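Local coordinates for RNA-directed RNA polymerase (Infectious pancreatic necrosis virus, PDB 3ZED), which copies and transcribes the viral genome by RNA-directed RNA synthesis, and probably also primes synthesis by becoming covalently linked to the genomic RNA, at residues P104-F109 with P250-T255; G166-L171 with C457-L462. One frame throughout, in Å; residues are numbered along the deposited sequence.

Contact 1: residues P104-F109 with P250-T255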
loop_
_atom_site.group_PDB
_atom_site.type_symbol
_atom_site.label_atom_id
_atom_site.label_comp_id
_atom_site.label_asym_id
_atom_site.label_seq_id
_atom_site.Cartn_x
_atom_site.Cartn_y
_atom_site.Cartn_z
ATOM N N PRO B 104 -17.599 -1.263 -21.158
ATOM C CA PRO B 104 -17.821 -1.587 -19.739
ATOM C C PRO B 104 -18.440 -0.411 -18.967
ATOM O O PRO B 104 -18.266 0.765 -19.335
ATOM C CB PRO B 104 -16.424 -1.933 -19.248
ATOM C CG PRO B 104 -15.510 -1.122 -20.119
ATOM C CD PRO B 104 -16.157 -1.127 -21.462
ATOM N N LYS B 105 -19.221 -0.746 -17.931
ATOM C CA LYS B 105 -19.940 0.216 -17.101
ATOM C C LYS B 105 -19.786 -0.163 -15.642
ATOM O O LYS B 105 -20.026 -1.321 -15.274
ATOM C CB LYS B 105 -21.431 0.285 -17.503
ATOM C CG LYS B 105 -21.675 0.948 -18.855
ATOM C CD LYS B 105 -23.047 0.643 -19.405
ATOM C CE LYS B 105 -23.166 1.071 -20.840
ATOM N NZ LYS B 105 -24.545 0.871 -21.344
ATOM N N TYR B 106 -19.359 0.802 -14.808
ATOM C CA TYR B 106 -19.154 0.543 -13.398
ATOM C C TYR B 106 -19.862 1.613 -12.591
ATOM O O TYR B 106 -19.476 2.775 -12.626
ATOM C CB TYR B 106 -17.653 0.443 -13.059
ATOM C CG TYR B 106 -17.366 0.385 -11.570
ATOM C CD1 TYR B 106 -17.828 -0.673 -10.794
ATOM C CD2 TYR B 106 -16.677 1.414 -10.930
ATOM C CE1 TYR B 106 -17.609 -0.711 -9.418
ATOM C CE2 TYR B 106 -16.429 1.376 -9.560
ATOM C CZ TYR B 106 -16.897 0.310 -8.806
ATOM O OH TYR B 106 -16.678 0.257 -7.447
ATOM N N TYR B 107 -20.922 1.211 -11.883
ATOM C CA TYR B 107 -21.735 2.110 -11.076
ATOM C C TYR B 107 -21.628 1.713 -9.605
ATOM O O TYR B 107 -22.387 0.861 -9.142
ATOM C CB TYR B 107 -23.195 2.108 -11.577
ATOM C CG TYR B 107 -23.375 2.805 -12.909
ATOM C CD1 TYR B 107 -23.210 2.117 -14.109
ATOM C CD2 TYR B 107 -23.742 4.144 -12.974
ATOM C CE1 TYR B 107 -23.385 2.753 -15.341
ATOM C CE2 TYR B 107 -23.964 4.778 -14.198
ATOM C CZ TYR B 107 -23.748 4.090 -15.381
ATOM O OH TYR B 107 -23.925 4.738 -16.585
ATOM N N PRO B 108 -20.636 2.268 -8.876
ATOM C CA PRO B 108 -20.467 1.887 -7.462
ATOM C C PRO B 108 -21.536 2.464 -6.553
ATOM O O PRO B 108 -22.122 3.500 -6.862
ATOM C CB PRO B 108 -19.103 2.478 -7.101
ATOM C CG PRO B 108 -18.946 3.650 -7.997
ATOM C CD PRO B 108 -19.625 3.267 -9.290
ATOM N N PHE B 109 -21.765 1.801 -5.418
ATOM C CA PHE B 109 -22.705 2.274 -4.411
ATOM C C PHE B 109 -22.004 3.264 -3.515
ATOM O O PHE B 109 -20.819 3.133 -3.228
ATOM C CB PHE B 109 -23.298 1.109 -3.585
ATOM C CG PHE B 109 -24.266 0.242 -4.364
ATOM C CD1 PHE B 109 -25.608 0.594 -4.478
ATOM C CD2 PHE B 109 -23.832 -0.923 -4.989
ATOM C CE1 PHE B 109 -26.496 -0.197 -5.217
ATOM C CE2 PHE B 109 -24.723 -1.716 -5.730
ATOM C CZ PHE B 109 -26.047 -1.345 -5.840
ATOM N N PRO B 250 -11.897 -7.416 -17.135
ATOM C CA PRO B 250 -13.188 -7.207 -17.813
ATOM C C PRO B 250 -14.353 -7.929 -17.114
ATOM O O PRO B 250 -15.328 -8.300 -17.782
ATOM C CB PRO B 250 -12.910 -7.769 -19.212
ATOM C CG PRO B 250 -11.866 -8.865 -18.998
ATOM C CD PRO B 250 -11.233 -8.636 -17.637
ATOM N N TYR B 251 -14.271 -8.109 -15.775
ATOM C CA TYR B 251 -15.313 -8.824 -15.033
ATOM C C TYR B 251 -15.965 -7.967 -13.947
ATOM O O TYR B 251 -15.799 -8.249 -12.758
ATOM C CB TYR B 251 -14.771 -10.147 -14.441
ATOM C CG TYR B 251 -14.093 -11.015 -15.480
ATOM C CD1 TYR B 251 -14.833 -11.667 -16.464
ATOM C CD2 TYR B 251 -12.709 -11.144 -15.510
ATOM C CE1 TYR B 251 -14.210 -12.421 -17.456
ATOM C CE2 TYR B 251 -12.075 -11.892 -16.499
ATOM C CZ TYR B 251 -12.831 -12.519 -17.477
ATOM O OH TYR B 251 -12.212 -13.270 -18.442
ATOM N N ILE B 252 -16.781 -6.979 -14.356
ATOM C CA ILE B 252 -17.498 -6.120 -13.406
ATOM C C ILE B 252 -18.585 -6.950 -12.685
ATOM O O ILE B 252 -19.317 -7.724 -13.317
ATOM C CB ILE B 252 -18.077 -4.845 -14.091
ATOM C CG1 ILE B 252 -16.934 -3.873 -14.500
ATOM C CG2 ILE B 252 -19.109 -4.126 -13.192
ATOM C CD1 ILE B 252 -17.274 -2.952 -15.656
ATOM N N GLY B 253 -18.635 -6.787 -11.366
ATOM C CA GLY B 253 -19.586 -7.466 -10.498
ATOM C C GLY B 253 -19.103 -8.807 -9.993
ATOM O O GLY B 253 -19.851 -9.521 -9.321
ATOM N N LYS B 254 -17.849 -9.157 -10.306
ATOM C CA LYS B 254 -17.263 -10.428 -9.891
ATOM C C LYS B 254 -16.091 -10.203 -8.945
ATOM O O LYS B 254 -15.430 -9.168 -9.008
ATOM C CB LYS B 254 -16.807 -11.246 -11.119
ATOM C CG LYS B 254 -17.862 -11.436 -12.205
ATOM C CD LYS B 254 -18.725 -12.668 -11.987
ATOM C CE LYS B 254 -19.875 -12.763 -12.963
ATOM N NZ LYS B 254 -19.412 -12.970 -14.357
ATOM N N THR B 255 -15.847 -11.177 -8.063
ATOM C CA THR B 255 -14.722 -11.164 -7.129
ATOM C C THR B 255 -13.537 -11.887 -7.777
ATOM O O THR B 255 -13.696 -12.461 -8.852
ATOM C CB THR B 255 -15.106 -11.832 -5.803
ATOM O OG1 THR B 255 -15.395 -13.216 -6.035
ATOM C CG2 THR B 255 -16.255 -11.129 -5.085
#
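Ile252 leans across from its loop to 104-106, with its CD1 against Pro104, both branches against the Lys105 carbonyl and CG2 at the rim of the Tyr106 ring. CG1 stands anti to the carbonyl carbon (chi1 -70°), and from there the ethyl arm carries CD1 onto the extended chain at 104-106. CD1 lies 3.8 Å from Pro104 CB and, at 3.2 Å from Lys105 O, closely abuts the carbonyl oxygen. The other branch, CG2, also borders that oxygen, 3.6 Å from Lys105 O, and comes up to the edge of the Tyr106 ring near its plane, so this ring meets the isoleucine along its rim. One face of the same ring is taken by Pro108, whose CD sits toward the rim.

Ile252 is the second residue of a type II beta turn running from Tyr251 to Lys254, with Gly253 at the third position at a positive phi of 89°. The turn belongs to the sequence Gly248-Thr255, which matches a P-loop and is predicted to bind GTP. Its conformation differs from a classical P-loop, however: Lys254 and Thr255 are extended and do not begin a helix. Leu301 of strand 299-310 and Leu458 of strand 456-459 also touch Ile252.

Ile252 brings only carbon to Lys105 O and offers that oxygen no side-chain N-H or O-H, which implies that the two loops are matched by van der Waals fit and not by directional bonds.

Contact 2: residues G166-L171 with C457-L462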
loop_
_atom_site.group_PDB
_atom_site.type_symbol
_atom_site.label_atom_id
_atom_site.label_comp_id
_atom_site.label_asym_id
_atom_site.label_seq_id
_atom_site.Cartn_x
_atom_site.Cartn_y
_atom_site.Cartn_z
ATOM N N GLY B 166 -17.931 13.737 -4.712
ATOM C CA GLY B 166 -16.738 13.554 -3.892
ATOM C C GLY B 166 -15.609 12.923 -4.695
ATOM O O GLY B 166 -14.508 13.488 -4.743
ATOM N N GLN B 167 -15.914 11.794 -5.426
ATOM C CA GLN B 167 -14.973 11.059 -6.284
ATOM C C GLN B 167 -14.454 11.921 -7.433
ATOM O O GLN B 167 -13.256 11.913 -7.710
ATOM C CB GLN B 167 -15.624 9.780 -6.865
ATOM C CG GLN B 167 -15.870 8.672 -5.850
ATOM C CD GLN B 167 -16.198 7.383 -6.547
ATOM O OE1 GLN B 167 -17.349 7.105 -6.868
ATOM N NE2 GLN B 167 -15.185 6.581 -6.836
ATOM N N LEU B 168 -15.357 12.664 -8.102
ATOM C CA LEU B 168 -15.033 13.520 -9.248
ATOM C C LEU B 168 -14.150 14.710 -8.828
ATOM O O LEU B 168 -13.162 14.996 -9.511
ATOM C CB LEU B 168 -16.318 13.988 -9.949
ATOM C CG LEU B 168 -17.109 12.875 -10.672
ATOM C CD1 LEU B 168 -18.515 13.327 -11.020
ATOM C CD2 LEU B 168 -16.389 12.391 -11.914
ATOM N N ASN B 169 -14.475 15.358 -7.695
ATOM C CA ASN B 169 -13.688 16.459 -7.140
ATOM C C ASN B 169 -12.306 15.973 -6.702
ATOM O O ASN B 169 -11.327 16.704 -6.851
ATOM C CB ASN B 169 -14.408 17.115 -5.966
ATOM C CG ASN B 169 -15.443 18.095 -6.419
ATOM O OD1 ASN B 169 -15.128 19.164 -6.939
ATOM N ND2 ASN B 169 -16.701 17.737 -6.256
ATOM N N ARG B 170 -12.226 14.726 -6.193
ATOM C CA ARG B 170 -10.967 14.084 -5.811
ATOM C C ARG B 170 -10.059 13.935 -7.036
ATOM O O ARG B 170 -8.860 14.219 -6.943
ATOM C CB ARG B 170 -11.221 12.719 -5.159
ATOM C CG ARG B 170 -9.968 11.956 -4.774
ATOM C CD ARG B 170 -9.206 12.623 -3.651
ATOM N NE ARG B 170 -8.071 11.807 -3.217
ATOM C CZ ARG B 170 -7.255 12.136 -2.224
ATOM N NH1 ARG B 170 -7.430 13.272 -1.560
ATOM N NH2 ARG B 170 -6.243 11.344 -1.899
ATOM N N LEU B 171 -10.634 13.535 -8.189
ATOM C CA LEU B 171 -9.880 13.398 -9.439
ATOM C C LEU B 171 -9.232 14.737 -9.843
ATOM O O LEU B 171 -8.058 14.747 -10.237
ATOM C CB LEU B 171 -10.767 12.860 -10.572
ATOM C CG LEU B 171 -11.186 11.381 -10.510
ATOM C CD1 LEU B 171 -12.072 11.043 -11.704
ATOM C CD2 LEU B 171 -9.969 10.439 -10.494
ATOM N N CYS B 457 -9.039 5.070 -15.800
ATOM C CA CYS B 457 -9.971 4.471 -14.846
ATOM C C CYS B 457 -11.408 4.492 -15.413
ATOM O O CYS B 457 -11.653 5.125 -16.428
ATOM C CB CYS B 457 -9.886 5.152 -13.480
ATOM S SG CYS B 457 -10.355 6.901 -13.498
ATOM N N LEU B 458 -12.327 3.747 -14.780
ATOM C CA LEU B 458 -13.716 3.645 -15.198
ATOM C C LEU B 458 -14.652 4.049 -14.076
ATOM O O LEU B 458 -14.587 3.505 -12.971
ATOM C CB LEU B 458 -14.045 2.199 -15.668
ATOM C CG LEU B 458 -15.457 1.950 -16.271
ATOM C CD1 LEU B 458 -15.660 2.697 -17.583
ATOM C CD2 LEU B 458 -15.722 0.481 -16.466
ATOM N N LEU B 459 -15.566 4.969 -14.395
ATOM C CA LEU B 459 -16.603 5.461 -13.484
ATOM C C LEU B 459 -17.827 5.689 -14.327
ATOM O O LEU B 459 -17.759 6.454 -15.286
ATOM C CB LEU B 459 -16.163 6.739 -12.736
ATOM C CG LEU B 459 -17.080 7.176 -11.611
ATOM C CD1 LEU B 459 -16.874 6.306 -10.371
ATOM C CD2 LEU B 459 -16.879 8.645 -11.282
ATOM N N MET B 460 -18.940 4.997 -13.992
ATOM C CA MET B 460 -20.191 4.972 -14.781
ATOM C C MET B 460 -19.809 4.350 -16.136
ATOM O O MET B 460 -19.145 3.306 -16.141
ATOM C CB MET B 460 -20.863 6.359 -14.891
ATOM C CG MET B 460 -21.168 6.979 -13.546
ATOM S SD MET B 460 -22.233 8.416 -13.697
ATOM C CE MET B 460 -21.603 9.400 -12.478
ATOM N N ASN B 461 -20.136 5.010 -17.257
ATOM C CA ASN B 461 -19.763 4.571 -18.601
ATOM C C ASN B 461 -18.568 5.428 -19.114
ATOM O O ASN B 461 -18.289 5.420 -20.308
ATOM C CB ASN B 461 -20.990 4.674 -19.543
ATOM C CG ASN B 461 -21.449 6.084 -19.854
ATOM O OD1 ASN B 461 -21.045 7.065 -19.221
ATOM N ND2 ASN B 461 -22.298 6.227 -20.866
ATOM N N LEU B 462 -17.872 6.164 -18.200
ATOM C CA LEU B 462 -16.783 7.082 -18.555
ATOM C C LEU B 462 -15.392 6.509 -18.301
ATOM O O LEU B 462 -15.058 6.121 -17.174
ATOM C CB LEU B 462 -16.917 8.434 -17.801
ATOM C CG LEU B 462 -18.230 9.221 -17.960
ATOM C CD1 LEU B 462 -18.254 10.395 -17.040
ATOM C CD2 LEU B 462 -18.440 9.722 -19.394
#
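Leu459 overlaps Gln167 and Leu168 at once, one methyl to each, and contributes more buried surface to this contact than any other residue. With its CG anti to the backbone N (chi1 -170°), the fork of the side chain points at the helix. CD1 approaches the Gln167 carboxamide on a line tilted from the plane of the group, 3.6 Å from Gln167 OE1 and 3.9 Å from Gln167 NE2. CD2 turns to the neighbouring residue and meets Leu168 CD2 at 3.8 Å, methyl against methyl. The CB of Leu168 does not point at the strand; the end of its chain bends in to make the touch.

Gln167 reaches this position through an extended chain beyond CG, and its buried amide has polar partners at both ends. His110 NE2 hydrogen-bonds to Gln167 OE1, while Gln167 NE2 bonds both Asn320 OD1 and Leu302 O. These bonds should fix the rotation of the amide, so that Leu459 packs against a group held in place.

The arrangement, within the palm-domain family region of the birnavirus polymerase, is a helix laid on a beta hairpin: helix 164-179 covers strands 456-459 and 462-465, part of a mixed sheet in which 456-459 also runs parallel to 299-310. A two-residue type II' turn joins the strands, closed by paired backbone bonds from Leu459 N to Leu462 O (3.1 Å) and from Leu462 N to Leu459 O (2.9 Å).

One helical turn beyond Gln167, Leu171 faces the strand too, more loosely, with its CD2 4.7 Å from Cys457 SG. Leu171 also touches Leu302 and Leu464, whereas Leu168 rests on Ala48 and Phe51 of helix 45-54.

The two contacts, with centres 14 Å apart, meet through residues 104-109 and the hairpin 457-462. Tyr106 O lies 2.7 Å from Met460 N, a probable hydrogen bond that ties the loop of contact 1 to the turn of contact 2, and the Tyr107 ring packs on the same residue, with its CE2 3.5 Å from Met460 CB. Strand 456-459 thus stands between helix 164-179 and the predicted GTP-binding loop: Leu459 packs on the helix and also meets Pro108, while Leu458 touches Pro104, Tyr106 and Ile252. The side chains of Leu459 and Ile252 are about 10 Å apart, so contact 2 lies near, but not in, the predicted site.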